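PDB 4LXR: protein toll from Drosophila melanogaster, which serves as a cell-surface receptor for the cleaved cytokine Spätzle, setting dorsal-ventral polarity in the embryo and switching on antifungal immune signalling. Local coordinates for residues A[477-482]-A[502-507]; A[421-426]-A[454-459]. All blocks are in the same frame, centred on the assembly; numbering follows the deposited sequence.

Contact 1. Residues A[477-482]-A[502-507]. With NAG (2-acetamido-2-deoxy-beta-D-glucopyranose), chain M; NAG (2-acetamido-2-deoxy-beta-D-glucopyranose), chain F; NAG (2-acetamido-2-deoxy-beta-D-glucopyranose), chain E; NAG (2-acetamido-2-deoxy-beta-D-glucopyranose), chain B.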
# COMPACT_ATOMS: atom_id res chain seq x y z
N LEU A 477 -11.22 -7.95 7.73
CA LEU A 477 -11.25 -8.94 8.80
C LEU A 477 -10.12 -9.96 8.68
O LEU A 477 -10.16 -11.00 9.32
CB LEU A 477 -12.60 -9.64 8.84
CG LEU A 477 -13.80 -8.82 9.31
CD1 LEU A 477 -15.08 -9.61 9.11
CD2 LEU A 477 -13.64 -8.44 10.77
N SER A 478 -9.12 -9.65 7.86
CA SER A 478 -8.05 -10.60 7.60
C SER A 478 -7.22 -10.89 8.84
O SER A 478 -7.10 -10.04 9.72
CB SER A 478 -7.13 -10.13 6.46
OG SER A 478 -6.32 -9.03 6.85
N TYR A 479 -6.66 -12.10 8.90
CA TYR A 479 -5.76 -12.50 9.98
C TYR A 479 -6.48 -12.50 11.32
O TYR A 479 -5.89 -12.22 12.37
CB TYR A 479 -4.50 -11.61 10.03
CG TYR A 479 -3.53 -11.83 8.89
CD1 TYR A 479 -2.60 -12.86 8.94
CD2 TYR A 479 -3.55 -11.01 7.76
CE1 TYR A 479 -1.71 -13.07 7.89
CE2 TYR A 479 -2.66 -11.21 6.71
CZ TYR A 479 -1.74 -12.24 6.78
OH TYR A 479 -0.86 -12.45 5.75
N ASN A 480 -7.77 -12.78 11.28
CA ASN A 480 -8.55 -12.97 12.49
C ASN A 480 -8.79 -14.46 12.76
O ASN A 480 -8.01 -15.30 12.31
CB ASN A 480 -9.83 -12.15 12.46
CG ASN A 480 -9.58 -10.69 12.83
OD1 ASN A 480 -9.61 -10.34 13.99
ND2 ASN A 480 -9.32 -9.85 11.83
N ASN A 481 -9.86 -14.79 13.48
CA ASN A 481 -10.03 -16.17 13.94
C ASN A 481 -11.39 -16.77 13.57
O ASN A 481 -11.88 -17.68 14.25
CB ASN A 481 -9.80 -16.27 15.45
CG ASN A 481 -8.66 -17.20 15.81
OD1 ASN A 481 -8.82 -18.43 15.83
ND2 ASN A 481 -7.48 -16.63 16.10
N ILE A 482 -12.00 -16.26 12.51
CA ILE A 482 -13.27 -16.80 12.02
C ILE A 482 -13.02 -18.25 11.60
O ILE A 482 -12.04 -18.54 10.92
CB ILE A 482 -13.78 -15.96 10.85
CG1 ILE A 482 -13.94 -14.50 11.29
CG2 ILE A 482 -15.09 -16.55 10.28
CD1 ILE A 482 -14.20 -13.52 10.15
N MET A 502 -11.57 -11.52 4.16
CA MET A 502 -11.58 -12.58 5.17
C MET A 502 -10.46 -13.57 4.95
O MET A 502 -10.57 -14.74 5.32
CB MET A 502 -12.91 -13.33 5.19
CG MET A 502 -14.10 -12.46 5.50
SD MET A 502 -15.52 -13.55 5.73
CE MET A 502 -16.89 -12.41 5.53
N THR A 503 -9.37 -13.10 4.34
CA THR A 503 -8.20 -13.93 4.12
C THR A 503 -7.46 -14.22 5.41
O THR A 503 -7.54 -13.45 6.36
CB THR A 503 -7.21 -13.29 3.15
OG1 THR A 503 -6.76 -12.04 3.68
CG2 THR A 503 -7.85 -13.06 1.80
N HIS A 504 -6.76 -15.35 5.43
CA HIS A 504 -5.90 -15.73 6.54
C HIS A 504 -6.64 -15.84 7.87
O HIS A 504 -6.08 -15.54 8.92
CB HIS A 504 -4.70 -14.79 6.66
CG HIS A 504 -3.75 -14.89 5.51
ND1 HIS A 504 -2.64 -15.70 5.54
CD2 HIS A 504 -3.76 -14.29 4.30
CE1 HIS A 504 -1.99 -15.59 4.39
NE2 HIS A 504 -2.65 -14.75 3.62
N ASN A 505 -7.90 -16.26 7.81
CA ASN A 505 -8.62 -16.62 9.02
C ASN A 505 -8.45 -18.11 9.32
O ASN A 505 -7.46 -18.72 8.89
CB ASN A 505 -10.09 -16.19 8.92
CG ASN A 505 -10.30 -14.74 9.35
OD1 ASN A 505 -10.81 -14.47 10.44
ND2 ASN A 505 -9.86 -13.80 8.51
N LYS A 506 -9.39 -18.69 10.05
CA LYS A 506 -9.33 -20.10 10.41
C LYS A 506 -10.50 -20.86 9.79
O LYS A 506 -10.99 -21.84 10.35
CB LYS A 506 -9.35 -20.26 11.93
CG LYS A 506 -8.20 -19.54 12.67
CD LYS A 506 -6.87 -20.24 12.42
CE LYS A 506 -5.80 -19.81 13.42
NZ LYS A 506 -4.90 -18.73 12.89
N ILE A 507 -10.94 -20.39 8.62
CA ILE A 507 -12.15 -20.88 7.97
C ILE A 507 -11.96 -22.30 7.43
O ILE A 507 -11.36 -22.49 6.39
CB ILE A 507 -12.58 -19.92 6.83
CG1 ILE A 507 -12.93 -18.54 7.42
CG2 ILE A 507 -13.75 -20.49 6.04
CD1 ILE A 507 -13.08 -17.43 6.38
C1 NAG M . -6.98 -17.07 17.39
C2 NAG M . -5.50 -17.28 17.80
C3 NAG M . -5.24 -16.80 19.24
C4 NAG M . -6.31 -17.29 20.22
C5 NAG M . -7.71 -17.20 19.62
C6 NAG M . -8.71 -16.53 20.53
C7 NAG M . -4.04 -19.02 16.88
C8 NAG M . -3.75 -20.49 16.79
N2 NAG M . -5.09 -18.66 17.63
O3 NAG M . -5.12 -15.39 19.29
O4 NAG M . -6.04 -18.63 20.63
O5 NAG M . -7.66 -16.42 18.42
O6 NAG M . -10.04 -16.76 20.09
O7 NAG M . -3.35 -18.19 16.29
C1 NAG F . -2.57 -10.22 -1.10
C2 NAG F . -1.49 -11.29 -1.08
C3 NAG F . -0.44 -11.00 -2.16
C4 NAG F . -1.10 -10.80 -3.52
C5 NAG F . -2.24 -9.79 -3.44
C6 NAG F . -3.05 -9.70 -4.71
C7 NAG F . -1.17 -12.30 1.14
C8 NAG F . -0.38 -12.25 2.41
N2 NAG F . -0.85 -11.38 0.22
O3 NAG F . 0.49 -12.07 -2.20
O4 NAG F . -0.12 -10.28 -4.42
O5 NAG F . -3.16 -10.16 -2.39
O6 NAG F . -4.35 -9.19 -4.47
O7 NAG F . -2.06 -13.12 0.97
C1 NAG E . -0.27 -9.17 13.89
C2 NAG E . 0.92 -9.14 12.92
C3 NAG E . 2.23 -9.44 13.66
C4 NAG E . 2.38 -8.53 14.88
C5 NAG E . 1.14 -8.67 15.76
C6 NAG E . 1.18 -7.79 16.99
C7 NAG E . 0.36 -9.72 10.59
C8 NAG E . 0.23 -10.83 9.60
N2 NAG E . 0.74 -10.08 11.83
O3 NAG E . 3.31 -9.27 12.75
O4 NAG E . 3.52 -8.92 15.64
O5 NAG E . -0.02 -8.29 15.01
O6 NAG E . 1.23 -6.41 16.65
O7 NAG E . 0.13 -8.55 10.30
C1 NAG B . -6.99 -9.12 1.59
C2 NAG B . -6.69 -8.55 0.20
C3 NAG B . -5.59 -9.36 -0.50
C4 NAG B . -4.39 -9.59 0.42
C5 NAG B . -4.88 -10.13 1.76
C6 NAG B . -3.78 -10.35 2.77
C7 NAG B . -8.36 -7.44 -1.23
C8 NAG B . -7.55 -6.19 -1.06
N2 NAG B . -7.89 -8.53 -0.62
O3 NAG B . -5.18 -8.66 -1.67
O4 NAG B . -3.54 -10.60 -0.11
O5 NAG B . -5.80 -9.20 2.34
O6 NAG B . -3.15 -9.12 3.12
O7 NAG B . -9.38 -7.47 -1.91

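Contact 2. Residues A[421-426]-A[454-459]. With NAG (2-acetamido-2-deoxy-beta-D-glucopyranose), chain E; NAG (2-acetamido-2-deoxy-beta-D-glucopyranose), chain B; NAG (2-acetamido-2-deoxy-beta-D-glucopyranose), chain M.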
# COMPACT_ATOMS: atom_id res chain seq x y z
N ASN A 421 -4.06 -5.54 16.89
CA ASN A 421 -4.31 -5.39 18.31
C ASN A 421 -4.69 -6.75 18.88
O ASN A 421 -4.46 -7.77 18.23
CB ASN A 421 -5.39 -4.32 18.54
CG ASN A 421 -4.81 -2.92 18.54
OD1 ASN A 421 -4.09 -2.56 19.46
ND2 ASN A 421 -5.11 -2.12 17.50
N ASP A 422 -5.26 -6.78 20.08
CA ASP A 422 -5.66 -8.05 20.70
C ASP A 422 -7.16 -8.08 20.92
O ASP A 422 -7.63 -8.55 21.95
CB ASP A 422 -4.95 -8.25 22.04
CG ASP A 422 -3.52 -8.68 21.88
OD1 ASP A 422 -3.28 -9.72 21.22
OD2 ASP A 422 -2.62 -8.00 22.42
N ILE A 423 -7.90 -7.55 19.96
CA ILE A 423 -9.34 -7.40 20.10
C ILE A 423 -10.10 -8.68 19.78
O ILE A 423 -10.04 -9.19 18.66
CB ILE A 423 -9.86 -6.28 19.21
CG1 ILE A 423 -9.13 -4.97 19.54
CG2 ILE A 423 -11.36 -6.13 19.36
CD1 ILE A 423 -9.23 -3.92 18.45
N ASP A 424 -10.83 -9.20 20.76
CA ASP A 424 -11.67 -10.38 20.51
C ASP A 424 -13.18 -10.10 20.66
O ASP A 424 -14.01 -10.97 20.40
CB ASP A 424 -11.22 -11.57 21.37
CG ASP A 424 -11.45 -11.36 22.86
OD1 ASP A 424 -11.86 -10.25 23.27
OD2 ASP A 424 -11.21 -12.32 23.62
N LEU A 425 -13.51 -8.89 21.10
CA LEU A 425 -14.89 -8.48 21.40
C LEU A 425 -15.61 -9.43 22.36
O LEU A 425 -16.84 -9.40 22.47
CB LEU A 425 -15.70 -8.25 20.13
CG LEU A 425 -15.22 -7.14 19.19
CD1 LEU A 425 -16.20 -6.97 18.04
CD2 LEU A 425 -15.03 -5.82 19.95
N GLN A 426 -14.83 -10.27 23.04
CA GLN A 426 -15.28 -11.04 24.20
C GLN A 426 -16.56 -11.82 23.94
O GLN A 426 -17.52 -11.70 24.69
CB GLN A 426 -15.44 -10.11 25.41
CG GLN A 426 -14.34 -9.05 25.50
CD GLN A 426 -14.25 -8.39 26.87
OE1 GLN A 426 -14.23 -9.06 27.90
NE2 GLN A 426 -14.19 -7.06 26.88
N ARG A 454 -8.11 -5.87 10.86
CA ARG A 454 -7.10 -6.82 10.45
C ARG A 454 -6.20 -7.24 11.62
O ARG A 454 -5.75 -6.40 12.40
CB ARG A 454 -6.28 -6.13 9.38
CG ARG A 454 -4.93 -6.70 9.06
CD ARG A 454 -4.38 -5.92 7.88
NE ARG A 454 -3.71 -6.77 6.91
CZ ARG A 454 -4.19 -7.07 5.71
NH1 ARG A 454 -5.34 -6.57 5.29
NH2 ARG A 454 -3.49 -7.87 4.93
N ASN A 455 -5.98 -8.56 11.76
CA ASN A 455 -4.98 -9.09 12.69
C ASN A 455 -5.34 -8.83 14.16
O ASN A 455 -4.55 -8.30 14.95
CB ASN A 455 -3.59 -8.53 12.33
CG ASN A 455 -2.45 -9.21 13.10
OD1 ASN A 455 -2.63 -10.25 13.72
ND2 ASN A 455 -1.28 -8.60 13.03
N ASN A 456 -6.57 -9.20 14.50
CA ASN A 456 -7.05 -9.25 15.87
C ASN A 456 -7.50 -10.68 16.17
O ASN A 456 -6.93 -11.63 15.64
CB ASN A 456 -8.18 -8.23 16.05
CG ASN A 456 -7.65 -6.81 16.20
OD1 ASN A 456 -7.18 -6.44 17.26
ND2 ASN A 456 -7.71 -6.01 15.13
N SER A 457 -8.52 -10.85 17.01
CA SER A 457 -9.03 -12.20 17.33
C SER A 457 -10.54 -12.29 17.18
O SER A 457 -11.21 -12.93 17.98
CB SER A 457 -8.63 -12.61 18.74
OG SER A 457 -7.23 -12.80 18.81
N ILE A 458 -11.07 -11.62 16.17
CA ILE A 458 -12.49 -11.67 15.89
C ILE A 458 -12.82 -13.09 15.42
O ILE A 458 -12.03 -13.71 14.69
CB ILE A 458 -12.86 -10.64 14.82
CG1 ILE A 458 -12.41 -9.23 15.25
CG2 ILE A 458 -14.34 -10.68 14.51
CD1 ILE A 458 -13.17 -8.69 16.43
N ILE A 459 -13.96 -13.61 15.86
CA ILE A 459 -14.40 -14.94 15.47
C ILE A 459 -15.72 -14.91 14.72
O ILE A 459 -16.20 -15.93 14.26
CB ILE A 459 -14.55 -15.89 16.69
CG1 ILE A 459 -15.58 -15.34 17.67
CG2 ILE A 459 -13.23 -16.06 17.40
CD1 ILE A 459 -15.91 -16.31 18.78
C1 NAG E . -0.27 -9.17 13.89
C2 NAG E . 0.92 -9.14 12.92
C3 NAG E . 2.23 -9.44 13.66
C4 NAG E . 2.38 -8.53 14.88
C5 NAG E . 1.14 -8.67 15.76
C6 NAG E . 1.18 -7.79 16.99
C7 NAG E . 0.36 -9.72 10.59
C8 NAG E . 0.23 -10.83 9.60
N2 NAG E . 0.74 -10.08 11.83
O3 NAG E . 3.31 -9.27 12.75
O4 NAG E . 3.52 -8.92 15.64
O5 NAG E . -0.02 -8.29 15.01
O6 NAG E . 1.23 -6.41 16.65
O7 NAG E . 0.13 -8.55 10.30
C1 NAG B . -6.99 -9.12 1.59
C2 NAG B . -6.69 -8.55 0.20
C3 NAG B . -5.59 -9.36 -0.50
C4 NAG B . -4.39 -9.59 0.42
C5 NAG B . -4.88 -10.13 1.76
C6 NAG B . -3.78 -10.35 2.77
C7 NAG B . -8.36 -7.44 -1.23
C8 NAG B . -7.55 -6.19 -1.06
N2 NAG B . -7.89 -8.53 -0.62
O3 NAG B . -5.18 -8.66 -1.67
O4 NAG B . -3.54 -10.60 -0.11
O5 NAG B . -5.80 -9.20 2.34
O6 NAG B . -3.15 -9.12 3.12
O7 NAG B . -9.38 -7.47 -1.91
C1 NAG M . -6.98 -17.07 17.39
C2 NAG M . -5.50 -17.28 17.80
C3 NAG M . -5.24 -16.80 19.24
C4 NAG M . -6.31 -17.29 20.22
C5 NAG M . -7.71 -17.20 19.62
C6 NAG M . -8.71 -16.53 20.53
C7 NAG M . -4.04 -19.02 16.88
C8 NAG M . -3.75 -20.49 16.79
N2 NAG M . -5.09 -18.66 17.63
O3 NAG M . -5.12 -15.39 19.29
O4 NAG M . -6.04 -18.63 20.63
O5 NAG M . -7.66 -16.42 18.42
O6 NAG M . -10.04 -16.76 20.09
O7 NAG M . -3.35 -18.19 16.29
O HOH W 1 -5.03 -11.39 21.13
O HOH W 2 -15.64 -11.74 17.88

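Contact 1. Residues A[477-482]-A[502-507]
Asn-505 pushes its amide into the turn made by 477-482, and following it outward explains most of this contact. Its CB sits 3.7 Å from Ile-482 O, the carbonyl that takes the backbone N-H of Lys-506. Beyond it, CG lies against the backbone of Asn-480. The branches then part. OD1 accepts the N-H of Ile-482 at 3.0 Å, in its carbonyl plane and on a lone pair, and CB and CG1 of that isoleucine pack against the same oxygen. ND2 gives a nearly straight bond to Leu-477 O at 2.9 Å, the acceptor lying in the amide plane, and turns back to Thr-503 O. With both ends engaged, a flip would set like against like and is probably disfavoured. Leu-477 O is gripped twice, since Asn-480 ND2 reaches it from the opposite face of its plane. Thr-503 O likewise takes the N-H of Tyr-479.

Toward the glycans the chemistry turns aromatic. Tyr-479 and His-504 point the same way, each with CG anti to its carbonyl carbon (chi1 -71° and -67°), and form an offset stack with centroids 4.4 Å apart and planes 11° from parallel. His-504 CB sits over the centre of the tyrosine ring, a CH-pi contact, while the acetyl methyl C8 of the chain E sugar lies over the opposite face, toward its rim. At the histidine edge, His-504 NE2 donates to O7 of the chain F sugar at 3.2 Å. Asn-481 carries the chain M glycan on ND2, and its OD1 meets CG of Lys-506.

Both segments are loops just beyond the parallel strands 474-476 and 499-501 of LRR 14 and LRR 15; the loop at Asn-534 continues the stacking on one side, and Asn-455 and Ile-458 on the other.

Contact 2. Residues A[421-426]-A[454-459]
Asn-456 meets the backbone of 421-426 with OD1, which takes the N-H of Ile-423 at 3.0 Å, the donor tilted 22° from the carbonyl plane. This is the tight side. Asn-421 CB lies 3.1 Å from Asn-456 OD1, and CB and CG1 of Ile-423 are beside it too; the Ile-423 and Asn-456 side chains run alongside each other in the same direction. With CG anti to its carbonyl carbon (chi1 -78°), Asn-456 carries its amide inward, where ND2 is held by the carbonyls of Leu-453 and Leu-418. Replacing Asn-456 by alanine is likely to leave the Ile-423 N-H without its acceptor, take one donor from each of the two carbonyls and open a gap beside Ile-423. Next to the amide, Ser-457 N donates to Ile-423 O at 2.8 Å, Asn-421 N makes a weak bond to Asn-455 O, and Ile-458 CD1 reaches Leu-425 CG at 3.8 Å.

The other side is looser and wetter. Asp-424 CB rests against Ser-457 CB, but its carboxylate leads away: OD1 accepts from Gln-426 N in an Asx turn and pairs with Arg-400, while Asp-422 forms a salt bridge to Arg-398. One water donates to Asp-424 O and accepts from Ile-459 N. Elsewhere on the rim, Asn-455 ND2 bears the chain E glycan, and Ser-457 OG has a weak hydrogen bond to O3 of the chain M sugar.

Here LRR 12 stacks on LRR 13, their touching backbones running 7° apart. Asn-456 is the consensus asparagine of the LxxLxLxxNxL repeat, its amide bonded to the backbone of its own turn and the preceding one, as in leucine-rich-repeat solenoids.

Overall arrangement
Contact 2 and contact 1 are successive layers of the same solenoid, their centres about 10 Å apart. The loop 477-482 lies directly on 454-459: Asn-481 N approaches Ile-458 O at 2.7 Å and Asn-455 N approaches Ser-478 O at 2.8 Å, both probable hydrogen bonds, so LRR 12 to LRR 15 stack without interruption. An inward asparagine amide recurs in both contacts. Contact 1 is the more buried and covers more area, 594 Å² against 351 Å², adding an aromatic stack bordered by sugars. Contact 2, only partly buried, relies more on water and on aspartates paired with arginines in a neighbouring turn. The chain E and M sugars touch both.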